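Local structure of PlaB phospholipase (Legionella pneumophila, 6ZTI) at residues V194-K199 with V221-T226; F258-G263 with N312-T317; P36-N41 with I277-A282; F94-H99 with C121-L126; R432-H437 with I457-R462. The protein is a virulence-associated phospholipase with an alpha/beta hydrolase domain, whose activity is controlled by tetramerization mediated by NAD(H). One frame throughout, in Å; residues are numbered along the deposited sequence.

Interaction 1 of 5, residues V194-K199 with V221-T226; sequences VLTGQK and VRVAAT
Thr196 and Val221 meet through a water that three protein groups grip. Water 1 accepts the hydroxyl proton of Thr196 (OG1 to water 2.9 Å) and donates to the carbonyl oxygens of Gly197 (O to water 3.0 Å) and Val221 (O to water 2.9 Å), which makes it the polar link between strand and turn; no direct hydrogen bond crosses. Beside it, Thr226 OG1 bonds to Val223 O at 2.8 Å, on a lone pair in the carbonyl plane with a C=O...O angle of 137°. The torsion that sets OG1 between backbone N and carbonyl carbon (chi1 71°) folds the hydroxyl back onto its own turn, and Val223 O is gripped a second time by Thr226 N. This hydroxyl also packs against methyl carbon, with Thr226 OG1 3.6 Å from Thr196 CG2 and 3.7 Å from Val194 CG1. At the other end Val223 CG2 touches Gln198 CB at 3.7 Å, while the Gln198 amide turns to Gln318, its OE1 accepting from Gln318 NE2. Every touching residue is buried. A short helical turn thus packs beside strand 191-197, part of the central parallel sheet of the alpha/beta hydrolase fold.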
# COMPACT_ATOMS: atom_id res chain seq x y z
N VAL B 194 -0.99 -21.30 34.47
CA VAL B 194 -1.46 -21.44 33.10
C VAL B 194 -1.99 -22.85 32.92
O VAL B 194 -1.30 -23.83 33.22
CB VAL B 194 -0.36 -21.14 32.07
CG1 VAL B 194 -0.83 -21.56 30.67
CG2 VAL B 194 0.01 -19.64 32.13
N LEU B 195 -3.23 -22.96 32.48
CA LEU B 195 -3.80 -24.24 32.09
C LEU B 195 -4.24 -24.15 30.65
O LEU B 195 -4.81 -23.14 30.23
CB LEU B 195 -4.97 -24.61 32.99
CG LEU B 195 -4.70 -24.69 34.50
CD1 LEU B 195 -6.00 -24.90 35.28
CD2 LEU B 195 -3.75 -25.80 34.83
N THR B 196 -3.96 -25.18 29.87
CA THR B 196 -4.47 -25.19 28.51
C THR B 196 -4.65 -26.64 28.05
O THR B 196 -4.31 -27.58 28.76
CB THR B 196 -3.56 -24.42 27.56
OG1 THR B 196 -4.24 -24.17 26.33
CG2 THR B 196 -2.33 -25.20 27.32
N GLY B 197 -5.22 -26.78 26.86
CA GLY B 197 -5.40 -28.08 26.25
C GLY B 197 -4.81 -28.05 24.85
O GLY B 197 -4.42 -26.99 24.35
N GLN B 198 -4.76 -29.22 24.23
CA GLN B 198 -4.21 -29.36 22.89
C GLN B 198 -5.07 -30.26 22.01
O GLN B 198 -4.55 -30.92 21.10
CB GLN B 198 -2.78 -29.89 22.92
CG GLN B 198 -2.61 -31.16 23.69
CD GLN B 198 -1.25 -31.72 23.45
OE1 GLN B 198 -0.25 -31.01 23.53
NE2 GLN B 198 -1.20 -33.00 23.10
N LYS B 199 -6.37 -30.28 22.26
CA LYS B 199 -7.33 -31.05 21.48
C LYS B 199 -8.00 -30.13 20.47
O LYS B 199 -8.42 -29.03 20.81
CB LYS B 199 -8.38 -31.66 22.41
CG LYS B 199 -9.06 -32.90 21.88
CD LYS B 199 -8.12 -34.10 21.97
CE LYS B 199 -8.86 -35.39 21.65
NZ LYS B 199 -7.92 -36.50 21.31
N VAL B 221 -4.79 -21.23 20.09
CA VAL B 221 -3.53 -20.89 20.72
C VAL B 221 -2.65 -22.13 20.78
O VAL B 221 -3.10 -23.21 21.17
CB VAL B 221 -3.73 -20.31 22.14
CG1 VAL B 221 -4.32 -18.92 22.06
CG2 VAL B 221 -4.62 -21.22 22.98
N ARG B 222 -1.40 -21.97 20.39
CA ARG B 222 -0.43 -23.04 20.50
C ARG B 222 -0.07 -23.23 21.97
O ARG B 222 0.07 -22.27 22.72
CB ARG B 222 0.81 -22.70 19.67
CG ARG B 222 0.49 -22.45 18.20
CD ARG B 222 1.59 -21.69 17.51
NE ARG B 222 1.50 -21.84 16.06
CZ ARG B 222 2.23 -21.16 15.18
NH1 ARG B 222 3.11 -20.26 15.59
NH2 ARG B 222 2.07 -21.38 13.88
N VAL B 223 0.08 -24.50 22.39
CA VAL B 223 0.50 -24.77 23.76
C VAL B 223 1.70 -23.90 24.12
O VAL B 223 1.77 -23.29 25.19
CB VAL B 223 0.83 -26.26 23.95
CG1 VAL B 223 1.38 -26.53 25.35
CG2 VAL B 223 -0.38 -27.14 23.68
N ALA B 224 2.69 -23.87 23.24
CA ALA B 224 3.90 -23.12 23.55
C ALA B 224 3.62 -21.63 23.70
O ALA B 224 4.32 -20.95 24.45
CB ALA B 224 4.97 -23.34 22.48
N ALA B 225 2.61 -21.11 23.00
CA ALA B 225 2.28 -19.69 23.14
C ALA B 225 1.49 -19.37 24.40
O ALA B 225 1.25 -18.19 24.67
CB ALA B 225 1.49 -19.20 21.93
N THR B 226 1.07 -20.38 25.17
CA THR B 226 0.40 -20.09 26.44
C THR B 226 1.38 -20.00 27.61
O THR B 226 1.07 -19.37 28.62
CB THR B 226 -0.65 -21.15 26.80
OG1 THR B 226 -0.01 -22.39 27.16
CG2 THR B 226 -1.62 -21.40 25.67
O HOH W 1 -2.83 -24.53 23.78

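Interaction 2 of 5, residues F258-G263 with N312-T317; sequences FGVLPG and NITKET
Thr317 reaches from the helix onto the backbone of Val260, and each of its side-chain atoms meets something there. CB lies 3.3 Å from Val260 O. OG1, set beside its own backbone N by chi1 of -64°, stands 2.9 Å from Val260 O and an equal 2.9 Å from Ile313 O one turn back; its single proton could serve either carbonyl. The other branch, the methyl CG2, lies 3.8 Å from Pro262 CA and 4.1 Å from Val260 CG1. One turn earlier, Thr314 uses its hydroxyl the other way: Val260 N donates to Thr314 OG1 at 2.8 Å with an N-H...O angle of 157°, and the same oxygen is hydrogen-bonded to Leu310 O. Water 2 adds a longer link there, donating to Phe258 O. Leu261 CD2 and Ile313 CG2 make an apolar flank at 4.2 Å. Strand 257-261 is the outermost strand of the parallel sheet within this chain, and Gly259 and Leu261 bond inward to strand 191-197. The outward N-H of Val260 is bonded by Thr314, while its C=O has the Thr317 hydroxyl at bonding distance, perhaps shared with Ile313 O; helix side chains thus do in part what a further strand's backbone would do.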
# COMPACT_ATOMS: atom_id res chain seq x y z
N PHE B 258 2.26 -24.77 35.12
CA PHE B 258 1.90 -24.95 33.72
C PHE B 258 1.38 -26.37 33.54
O PHE B 258 2.10 -27.33 33.82
CB PHE B 258 3.09 -24.70 32.80
CG PHE B 258 2.81 -24.97 31.35
CD1 PHE B 258 1.95 -24.16 30.64
CD2 PHE B 258 3.40 -26.04 30.69
CE1 PHE B 258 1.67 -24.40 29.32
CE2 PHE B 258 3.14 -26.28 29.38
CZ PHE B 258 2.27 -25.46 28.69
N GLY B 259 0.16 -26.49 33.06
CA GLY B 259 -0.44 -27.78 32.83
C GLY B 259 -1.14 -27.82 31.49
O GLY B 259 -1.85 -26.89 31.12
N VAL B 260 -0.92 -28.91 30.76
CA VAL B 260 -1.68 -29.23 29.56
C VAL B 260 -2.69 -30.30 29.96
O VAL B 260 -2.32 -31.45 30.24
CB VAL B 260 -0.76 -29.70 28.42
CG1 VAL B 260 -1.56 -30.02 27.18
CG2 VAL B 260 0.31 -28.64 28.09
N LEU B 261 -3.92 -29.93 30.01
CA LEU B 261 -5.00 -30.80 30.46
C LEU B 261 -5.53 -31.66 29.32
O LEU B 261 -5.50 -31.24 28.16
CB LEU B 261 -6.14 -29.97 31.03
CG LEU B 261 -5.78 -29.02 32.17
CD1 LEU B 261 -7.05 -28.32 32.72
CD2 LEU B 261 -5.06 -29.76 33.28
N PRO B 262 -6.06 -32.85 29.61
CA PRO B 262 -6.48 -33.77 28.54
C PRO B 262 -7.86 -33.47 27.98
O PRO B 262 -8.81 -33.19 28.71
CB PRO B 262 -6.48 -35.13 29.24
CG PRO B 262 -6.87 -34.80 30.64
CD PRO B 262 -6.16 -33.49 30.94
N GLY B 263 -7.96 -33.57 26.65
CA GLY B 263 -9.23 -33.64 25.96
C GLY B 263 -9.95 -32.33 25.76
O GLY B 263 -11.16 -32.33 25.55
N ASN B 312 3.41 -33.31 35.79
CA ASN B 312 3.10 -34.72 35.58
C ASN B 312 1.87 -34.88 34.68
O ASN B 312 1.84 -35.76 33.82
CB ASN B 312 2.87 -35.42 36.91
CG ASN B 312 4.14 -35.65 37.68
OD1 ASN B 312 5.24 -35.56 37.13
ND2 ASN B 312 4.01 -35.95 38.97
N ILE B 313 0.83 -34.07 34.90
CA ILE B 313 -0.36 -34.13 34.06
C ILE B 313 -0.01 -33.78 32.61
O ILE B 313 -0.51 -34.39 31.67
CB ILE B 313 -1.46 -33.20 34.60
CG1 ILE B 313 -1.88 -33.59 36.03
CG2 ILE B 313 -2.68 -33.19 33.69
CD1 ILE B 313 -2.33 -35.03 36.19
N THR B 314 0.83 -32.76 32.42
CA THR B 314 1.27 -32.41 31.08
C THR B 314 1.94 -33.60 30.40
O THR B 314 1.65 -33.93 29.24
CB THR B 314 2.22 -31.22 31.15
OG1 THR B 314 1.49 -30.07 31.62
CG2 THR B 314 2.82 -30.90 29.80
N LYS B 315 2.87 -34.26 31.10
CA LYS B 315 3.57 -35.40 30.51
C LYS B 315 2.61 -36.51 30.14
O LYS B 315 2.75 -37.15 29.09
CB LYS B 315 4.63 -35.91 31.49
CG LYS B 315 5.90 -35.08 31.48
CD LYS B 315 6.67 -35.19 32.78
CE LYS B 315 8.08 -34.62 32.63
NZ LYS B 315 8.06 -33.28 31.99
N GLU B 316 1.62 -36.76 31.00
CA GLU B 316 0.66 -37.82 30.76
C GLU B 316 -0.27 -37.48 29.60
O GLU B 316 -0.54 -38.32 28.73
CB GLU B 316 -0.15 -38.09 32.03
CG GLU B 316 -1.27 -39.10 31.89
CD GLU B 316 -2.19 -39.12 33.11
OE1 GLU B 316 -2.49 -38.04 33.66
OE2 GLU B 316 -2.61 -40.22 33.52
N THR B 317 -0.77 -36.24 29.57
CA THR B 317 -1.65 -35.82 28.49
C THR B 317 -0.97 -35.98 27.14
O THR B 317 -1.56 -36.49 26.18
CB THR B 317 -2.06 -34.36 28.69
OG1 THR B 317 -2.83 -34.24 29.89
CG2 THR B 317 -2.88 -33.86 27.49
O HOH W 2 4.37 -28.84 31.99

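Interaction 3 of 5, residues P36-N41 with I277-A282; sequences PQWLEN and ITMANA
A Met-aromatic contact and a CH-pi contact, made by Met279 and Ala282 of one loop, hold the indole of Trp38 on helix 35-44. The two come from perpendicular directions. Ala282 CB sits over a ring face, 3.3 Å from the centroid of the five-membered ring and only 6° off its normal, so the methyl sits over the pyrrole part, off-centre on the whole indole. Met279 SD instead lies in the ring plane at the edge, 5.0 Å from the same centroid, and also touches the stem of the residue, with SD 3.5 Å from Trp38 CA and 3.6 Å from Trp38 CB. Successive bends in the methionine (chi2 -59°, chi3 -61°) curl the chain back toward the helix and carry its CE to within 3.8 Å of Trp38 CD1. With CG anti to the backbone N, the indole of Trp38 is set against Ala282 and Met279.

A reciprocal pair of bonds braces the loop: Thr278 OG1 accepts from Asn281 N at 3.1 Å, an ST motif, and Asn281 OD1 accepts from Thr278 N at 3.0 Å, the donor standing well above the carbonyl plane. Glu34 ties the loop to the start of the helix, its OE1 accepting from Met279 N. Leu474 of the second subunit packs on Gln37. Within the chain, Pro36 and Leu39 pack on strands 16-21 and 55-60, while Trp38 also touches Ala288 of helix 286-296, so the contact joins helix 35-44 to the loop that leads into helix 286-296.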
# COMPACT_ATOMS: atom_id res chain seq x y z
N PRO B 36 -18.87 -20.57 37.05
CA PRO B 36 -19.15 -19.64 38.17
C PRO B 36 -20.16 -20.17 39.16
O PRO B 36 -19.92 -20.12 40.38
CB PRO B 36 -19.65 -18.38 37.44
CG PRO B 36 -19.03 -18.46 36.08
CD PRO B 36 -19.04 -19.93 35.74
N GLN B 37 -21.31 -20.66 38.68
CA GLN B 37 -22.30 -21.26 39.58
C GLN B 37 -21.71 -22.45 40.34
O GLN B 37 -22.04 -22.66 41.52
CB GLN B 37 -23.53 -21.68 38.78
CG GLN B 37 -24.39 -20.50 38.31
CD GLN B 37 -24.99 -20.68 36.91
OE1 GLN B 37 -24.58 -21.55 36.13
NE2 GLN B 37 -25.97 -19.84 36.58
N TRP B 38 -20.84 -23.23 39.69
CA TRP B 38 -20.27 -24.39 40.37
C TRP B 38 -19.31 -23.98 41.48
O TRP B 38 -19.31 -24.58 42.56
CB TRP B 38 -19.56 -25.29 39.35
CG TRP B 38 -19.04 -26.57 39.95
CD1 TRP B 38 -19.77 -27.67 40.27
CD2 TRP B 38 -17.68 -26.88 40.28
NE1 TRP B 38 -18.94 -28.65 40.79
CE2 TRP B 38 -17.66 -28.18 40.80
CE3 TRP B 38 -16.48 -26.17 40.19
CZ2 TRP B 38 -16.49 -28.80 41.23
CZ3 TRP B 38 -15.32 -26.78 40.62
CH2 TRP B 38 -15.33 -28.08 41.13
N LEU B 39 -18.47 -22.96 41.23
CA LEU B 39 -17.58 -22.46 42.27
C LEU B 39 -18.38 -21.94 43.46
O LEU B 39 -17.95 -22.08 44.62
CB LEU B 39 -16.68 -21.35 41.73
CG LEU B 39 -15.57 -21.73 40.77
CD1 LEU B 39 -14.79 -20.49 40.37
CD2 LEU B 39 -14.63 -22.75 41.39
N GLU B 40 -19.53 -21.34 43.20
CA GLU B 40 -20.40 -20.88 44.28
C GLU B 40 -20.79 -22.04 45.19
O GLU B 40 -20.77 -21.92 46.42
CB GLU B 40 -21.64 -20.21 43.70
CG GLU B 40 -22.41 -19.35 44.68
CD GLU B 40 -23.68 -18.80 44.06
OE1 GLU B 40 -24.49 -19.60 43.55
OE2 GLU B 40 -23.85 -17.56 44.07
N ASN B 41 -21.14 -23.19 44.59
CA ASN B 41 -21.57 -24.32 45.41
C ASN B 41 -20.39 -24.97 46.12
O ASN B 41 -20.54 -25.47 47.25
CB ASN B 41 -22.32 -25.33 44.55
CG ASN B 41 -23.62 -24.78 44.00
OD1 ASN B 41 -23.72 -23.60 43.66
ND2 ASN B 41 -24.65 -25.62 43.94
N ILE B 277 -17.89 -26.74 30.62
CA ILE B 277 -18.13 -27.06 32.03
C ILE B 277 -19.61 -26.90 32.34
O ILE B 277 -20.19 -25.83 32.12
CB ILE B 277 -17.28 -26.17 32.94
CG1 ILE B 277 -15.79 -26.38 32.66
CG2 ILE B 277 -17.58 -26.43 34.40
CD1 ILE B 277 -14.89 -25.48 33.47
N THR B 278 -20.21 -27.94 32.90
CA THR B 278 -21.59 -27.88 33.39
C THR B 278 -21.62 -28.31 34.85
O THR B 278 -20.69 -28.95 35.35
CB THR B 278 -22.53 -28.77 32.57
OG1 THR B 278 -22.25 -30.15 32.83
CG2 THR B 278 -22.38 -28.50 31.08
N MET B 279 -22.72 -27.96 35.53
CA MET B 279 -22.90 -28.42 36.90
C MET B 279 -22.83 -29.94 36.97
O MET B 279 -22.37 -30.49 37.98
CB MET B 279 -24.24 -27.93 37.46
CG MET B 279 -24.30 -26.44 37.78
SD MET B 279 -23.06 -25.93 38.98
CE MET B 279 -23.52 -26.92 40.41
N ALA B 280 -23.26 -30.62 35.91
CA ALA B 280 -23.37 -32.08 35.97
C ALA B 280 -22.04 -32.76 35.73
O ALA B 280 -21.78 -33.83 36.29
CB ALA B 280 -24.41 -32.55 34.95
N ASN B 281 -21.17 -32.16 34.91
CA ASN B 281 -19.89 -32.78 34.61
C ASN B 281 -18.73 -32.14 35.37
O ASN B 281 -17.62 -32.68 35.31
CB ASN B 281 -19.62 -32.73 33.09
CG ASN B 281 -19.23 -31.34 32.58
OD1 ASN B 281 -18.76 -30.48 33.32
ND2 ASN B 281 -19.41 -31.14 31.27
N ALA B 282 -18.96 -31.05 36.11
CA ALA B 282 -17.84 -30.31 36.68
C ALA B 282 -16.98 -31.19 37.59
O ALA B 282 -15.75 -31.13 37.54
CB ALA B 282 -18.35 -29.10 37.45

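Interaction 4 of 5, residues F94-H99 with C121-L126; sequences FACITH and CPLSHL
Phe94 and Leu123 belong to the tightly packed face of this pair of parallel strands. The aromatic ring has Leu123 CA over one face, 4.3 Å from its centroid and 14° off the normal, while its rim meets Pro122, CE2 to CG 3.7 Å. The first torsion (chi1 59°) places CG between the backbone N and carbonyl carbon and swings the ring across to the neighbouring strand. Cys96 SG continues this face, 3.9 Å from Leu123 CD1, and helices 69-89 and 102-114 cover it. Three backbone bonds lace the strands: Phe94 N to Pro122 O at 3.0 Å, Ser124 N to Phe94 O at 2.8 Å and Cys96 N to His125 O at 2.9 Å.

The looser part lies around the partly exposed Ser124. Between the Phe94-Leu123 and Cys96-Leu126 pairs, Ala95 alone faces both Ser124 and His125, a beta bulge, and His125 N is left buried without a partner. Ser124 OG and His125 ND1 share a 2.7 Å hydrogen bond of undecided direction at the imidazole edge, and His125 NE2 bonds to Val297 O. Strands 93-99 and 123-129 with helix 102-114 form a beta-alpha-beta crossover of the alpha/beta hydrolase core; strand 93-99 probably leads into the nucleophile elbow, as in its relatives.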
# COMPACT_ATOMS: atom_id res chain seq x y z
N PHE B 94 -8.60 -10.75 45.34
CA PHE B 94 -9.34 -11.49 44.33
C PHE B 94 -8.44 -12.39 43.48
O PHE B 94 -7.25 -12.13 43.29
CB PHE B 94 -10.18 -10.55 43.42
CG PHE B 94 -9.41 -9.51 42.66
CD1 PHE B 94 -8.83 -9.81 41.44
CD2 PHE B 94 -9.36 -8.20 43.11
CE1 PHE B 94 -8.17 -8.85 40.72
CE2 PHE B 94 -8.70 -7.23 42.39
CZ PHE B 94 -8.10 -7.56 41.19
N ALA B 95 -9.05 -13.48 43.04
CA ALA B 95 -8.48 -14.35 42.03
C ALA B 95 -9.16 -14.06 40.70
O ALA B 95 -10.39 -13.92 40.64
CB ALA B 95 -8.68 -15.82 42.43
N CYS B 96 -8.36 -13.94 39.64
CA CYS B 96 -8.86 -13.81 38.28
C CYS B 96 -8.76 -15.16 37.60
O CYS B 96 -7.70 -15.79 37.61
CB CYS B 96 -8.07 -12.78 37.46
SG CYS B 96 -8.55 -11.10 37.78
N ILE B 97 -9.87 -15.61 37.03
CA ILE B 97 -9.89 -16.77 36.15
C ILE B 97 -10.14 -16.22 34.76
O ILE B 97 -11.21 -15.66 34.48
CB ILE B 97 -10.96 -17.78 36.57
CG1 ILE B 97 -10.69 -18.29 37.99
CG2 ILE B 97 -11.00 -18.92 35.59
CD1 ILE B 97 -11.87 -19.02 38.62
N THR B 98 -9.15 -16.34 33.88
CA THR B 98 -9.19 -15.74 32.56
C THR B 98 -9.20 -16.81 31.49
O THR B 98 -8.78 -17.94 31.70
CB THR B 98 -7.98 -14.81 32.36
OG1 THR B 98 -6.81 -15.60 32.12
CG2 THR B 98 -7.73 -13.92 33.59
N HIS B 99 -9.69 -16.43 30.31
CA HIS B 99 -9.68 -17.29 29.13
C HIS B 99 -9.17 -16.47 27.96
O HIS B 99 -9.51 -15.29 27.81
CB HIS B 99 -11.09 -17.85 28.84
CG HIS B 99 -11.15 -18.76 27.64
ND1 HIS B 99 -11.97 -18.51 26.56
CD2 HIS B 99 -10.49 -19.91 27.36
CE1 HIS B 99 -11.81 -19.46 25.66
NE2 HIS B 99 -10.92 -20.33 26.12
N CYS B 121 -0.53 -5.40 44.94
CA CYS B 121 -1.56 -5.75 43.99
C CYS B 121 -2.70 -6.48 44.70
O CYS B 121 -2.44 -7.43 45.45
CB CYS B 121 -0.96 -6.63 42.90
SG CYS B 121 -2.09 -7.09 41.59
N PRO B 122 -3.96 -6.09 44.47
CA PRO B 122 -5.07 -6.77 45.17
C PRO B 122 -5.37 -8.16 44.64
O PRO B 122 -6.26 -8.84 45.17
CB PRO B 122 -6.24 -5.82 44.92
CG PRO B 122 -5.93 -5.19 43.61
CD PRO B 122 -4.44 -5.04 43.56
N LEU B 123 -4.66 -8.61 43.62
CA LEU B 123 -4.88 -9.93 43.05
C LEU B 123 -4.02 -10.93 43.81
O LEU B 123 -2.84 -10.68 44.06
CB LEU B 123 -4.53 -9.91 41.55
CG LEU B 123 -4.58 -11.19 40.73
CD1 LEU B 123 -4.97 -10.88 39.28
CD2 LEU B 123 -3.22 -11.89 40.75
N SER B 124 -4.64 -12.05 44.22
CA SER B 124 -3.95 -13.11 44.93
C SER B 124 -3.66 -14.33 44.06
O SER B 124 -2.68 -15.03 44.32
CB SER B 124 -4.78 -13.57 46.13
OG SER B 124 -5.95 -14.26 45.70
N HIS B 125 -4.51 -14.60 43.06
CA HIS B 125 -4.35 -15.74 42.17
C HIS B 125 -4.67 -15.29 40.75
O HIS B 125 -5.64 -14.56 40.52
CB HIS B 125 -5.28 -16.91 42.54
CG HIS B 125 -5.04 -17.49 43.90
ND1 HIS B 125 -5.32 -16.81 45.06
CD2 HIS B 125 -4.57 -18.70 44.28
CE1 HIS B 125 -5.02 -17.57 46.10
NE2 HIS B 125 -4.56 -18.72 45.66
N LEU B 126 -3.86 -15.74 39.81
CA LEU B 126 -4.09 -15.53 38.38
C LEU B 126 -4.10 -16.90 37.73
O LEU B 126 -3.06 -17.57 37.65
CB LEU B 126 -3.03 -14.62 37.77
CG LEU B 126 -3.12 -14.44 36.24
CD1 LEU B 126 -4.52 -14.01 35.83
CD2 LEU B 126 -2.09 -13.45 35.75

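Interaction 5 of 5, residues R432-H437 with I457-R462; sequences RLLDFH and IMLQRR
Arg432 and Arg462 stack flat on each other, and this pairing of guanidinium groups is the polar half of the contact. Their centres are 3.9 Å apart and their planes differ by 24°; Arg462 NH1 lies over the middle of the Arg432 group, and the two NH2 atoms come to 3.5 Å. Both chains bend at chi3 (-100° in Arg432, 62° in Arg462), turning the flat ends face to face while the stems also touch, Arg432 CB to Arg462 CD at 4.0 Å. Asp240 O is a common acceptor: it takes a bond from Arg462 NH1 and a weak one from Arg432 NH1.

Hydrogen bonding between the two segments runs through intermediaries. Water 3 accepts from Arg432 N at 2.7 Å and donates to Gln460 O at 2.6 Å. Gln237 of strand 231-238 makes a second bridge, its amide bonding to Arg432 O and to Gln460 N.

The apolar half is buried and centred on Leu434. Its CB meets Leu459 CD2 at 3.7 Å and its CD1 meets Ile457 CG2 at 3.9 Å, with CG held anti to the backbone N, which sends the branch toward Leu459 and Ile457. Ile457 lies close to Leu360, which contributes to an NAD site, and Arg461 forms a salt bridge with Asp71 of the second subunit.

Between these segments the links are Leu434 packing on Leu459 and Ile457, a water and the Gln237 amide. The stacked arginines, whose like charges would ordinarily oppose such closeness, are probably made tolerable by the carbonyl they share.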
# COMPACT_ATOMS: atom_id res chain seq x y z
N ARG B 432 27.39 -7.38 8.33
CA ARG B 432 28.14 -8.62 8.25
C ARG B 432 27.29 -9.76 8.78
O ARG B 432 26.57 -9.60 9.76
CB ARG B 432 29.43 -8.51 9.06
CG ARG B 432 30.45 -9.57 8.74
CD ARG B 432 31.73 -9.36 9.53
NE ARG B 432 32.78 -8.71 8.75
CZ ARG B 432 33.94 -8.29 9.25
NH1 ARG B 432 34.20 -8.44 10.55
NH2 ARG B 432 34.83 -7.72 8.46
N LEU B 433 27.39 -10.92 8.12
CA LEU B 433 26.66 -12.11 8.54
C LEU B 433 26.93 -12.44 10.01
O LEU B 433 28.02 -12.22 10.52
CB LEU B 433 27.09 -13.26 7.62
CG LEU B 433 26.69 -14.70 7.79
CD1 LEU B 433 27.03 -15.43 6.49
CD2 LEU B 433 27.41 -15.33 8.96
N LEU B 434 25.91 -12.96 10.70
CA LEU B 434 26.06 -13.43 12.07
C LEU B 434 25.79 -14.92 12.12
O LEU B 434 24.82 -15.40 11.52
CB LEU B 434 25.12 -12.68 13.02
CG LEU B 434 25.14 -13.11 14.48
CD1 LEU B 434 24.87 -11.93 15.38
CD2 LEU B 434 24.15 -14.20 14.76
N ASP B 435 26.65 -15.65 12.84
CA ASP B 435 26.52 -17.08 13.08
C ASP B 435 26.50 -17.32 14.58
O ASP B 435 27.37 -16.81 15.30
CB ASP B 435 27.69 -17.85 12.49
CG ASP B 435 27.65 -17.91 11.00
OD1 ASP B 435 26.56 -18.20 10.46
OD2 ASP B 435 28.70 -17.67 10.37
N PHE B 436 25.52 -18.07 15.05
CA PHE B 436 25.44 -18.46 16.44
C PHE B 436 25.44 -19.97 16.52
O PHE B 436 24.63 -20.63 15.84
CB PHE B 436 24.21 -17.86 17.09
CG PHE B 436 23.92 -18.39 18.47
CD1 PHE B 436 24.79 -18.14 19.51
CD2 PHE B 436 22.77 -19.11 18.72
CE1 PHE B 436 24.51 -18.62 20.78
CE2 PHE B 436 22.50 -19.59 19.97
CZ PHE B 436 23.38 -19.34 21.00
N HIS B 437 26.34 -20.53 17.31
CA HIS B 437 26.48 -21.97 17.46
C HIS B 437 26.05 -22.37 18.86
O HIS B 437 26.57 -21.84 19.85
CB HIS B 437 27.91 -22.42 17.18
CG HIS B 437 28.32 -22.26 15.75
ND1 HIS B 437 29.62 -22.37 15.33
CD2 HIS B 437 27.58 -22.00 14.64
CE1 HIS B 437 29.68 -22.17 14.02
NE2 HIS B 437 28.45 -21.95 13.58
N ILE B 457 18.30 -10.46 17.96
CA ILE B 457 19.60 -10.44 17.29
C ILE B 457 19.91 -9.00 16.90
O ILE B 457 19.16 -8.39 16.12
CB ILE B 457 19.64 -11.39 16.08
CG1 ILE B 457 19.36 -12.83 16.52
CG2 ILE B 457 20.99 -11.27 15.38
CD1 ILE B 457 18.87 -13.70 15.45
N MET B 458 20.99 -8.45 17.44
CA MET B 458 21.43 -7.09 17.13
C MET B 458 22.72 -7.16 16.31
O MET B 458 23.76 -7.58 16.81
CB MET B 458 21.66 -6.28 18.40
CG MET B 458 22.01 -4.81 18.11
SD MET B 458 22.74 -3.93 19.50
CE MET B 458 21.28 -3.50 20.43
N LEU B 459 22.64 -6.70 15.05
CA LEU B 459 23.80 -6.63 14.17
C LEU B 459 24.45 -5.26 14.23
O LEU B 459 23.80 -4.26 14.56
CB LEU B 459 23.38 -6.92 12.72
CG LEU B 459 22.66 -8.24 12.43
CD1 LEU B 459 22.49 -8.42 10.95
CD2 LEU B 459 23.44 -9.40 13.01
N GLN B 460 25.74 -5.21 13.91
CA GLN B 460 26.47 -3.96 13.84
C GLN B 460 26.25 -3.34 12.46
O GLN B 460 26.43 -4.00 11.44
CB GLN B 460 27.97 -4.17 14.07
CG GLN B 460 28.37 -4.43 15.50
CD GLN B 460 29.86 -4.60 15.66
OE1 GLN B 460 30.52 -5.18 14.80
NE2 GLN B 460 30.41 -4.08 16.75
N ARG B 461 25.85 -2.08 12.44
CA ARG B 461 25.71 -1.34 11.19
C ARG B 461 27.10 -0.84 10.80
O ARG B 461 27.71 -0.04 11.52
CB ARG B 461 24.71 -0.21 11.35
CG ARG B 461 24.40 0.53 10.06
CD ARG B 461 23.31 1.55 10.28
NE ARG B 461 23.07 2.38 9.10
CZ ARG B 461 22.30 2.03 8.08
NH1 ARG B 461 21.69 0.85 8.05
NH2 ARG B 461 22.13 2.87 7.07
N ARG B 462 27.62 -1.35 9.70
CA ARG B 462 28.95 -0.97 9.23
C ARG B 462 28.79 0.15 8.21
O ARG B 462 27.98 0.03 7.29
CB ARG B 462 29.65 -2.17 8.61
CG ARG B 462 29.73 -3.39 9.54
CD ARG B 462 30.34 -4.58 8.84
NE ARG B 462 31.72 -4.33 8.43
CZ ARG B 462 32.79 -4.59 9.17
NH1 ARG B 462 32.66 -5.11 10.39
NH2 ARG B 462 34.00 -4.33 8.70
O HOH W 3 27.59 -6.26 10.79

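How the interactions relate
Interactions 1, 2 and 4 all reach the central parallel sheet and are buried, but at different places in it: interaction 4 pairs two inner strands through backbone bonds, interaction 1 sets a water-linked turn beside strand 191-197, and interaction 2 closes the outermost strand with helix hydroxyls. Interactions 1 and 2 touch directly, Val223 CG1 lying 3.6 Å from Val260 CG2. Interaction 3, only partly buried, is a sulfur and methyl grip on an indole near the second subunit; it meets interaction 4 where Leu39 packs on Ile97. Interaction 5 stands apart in the mixed sheet, with its centre about 33 Å from that of interaction 1, and is alone in stacking charged groups.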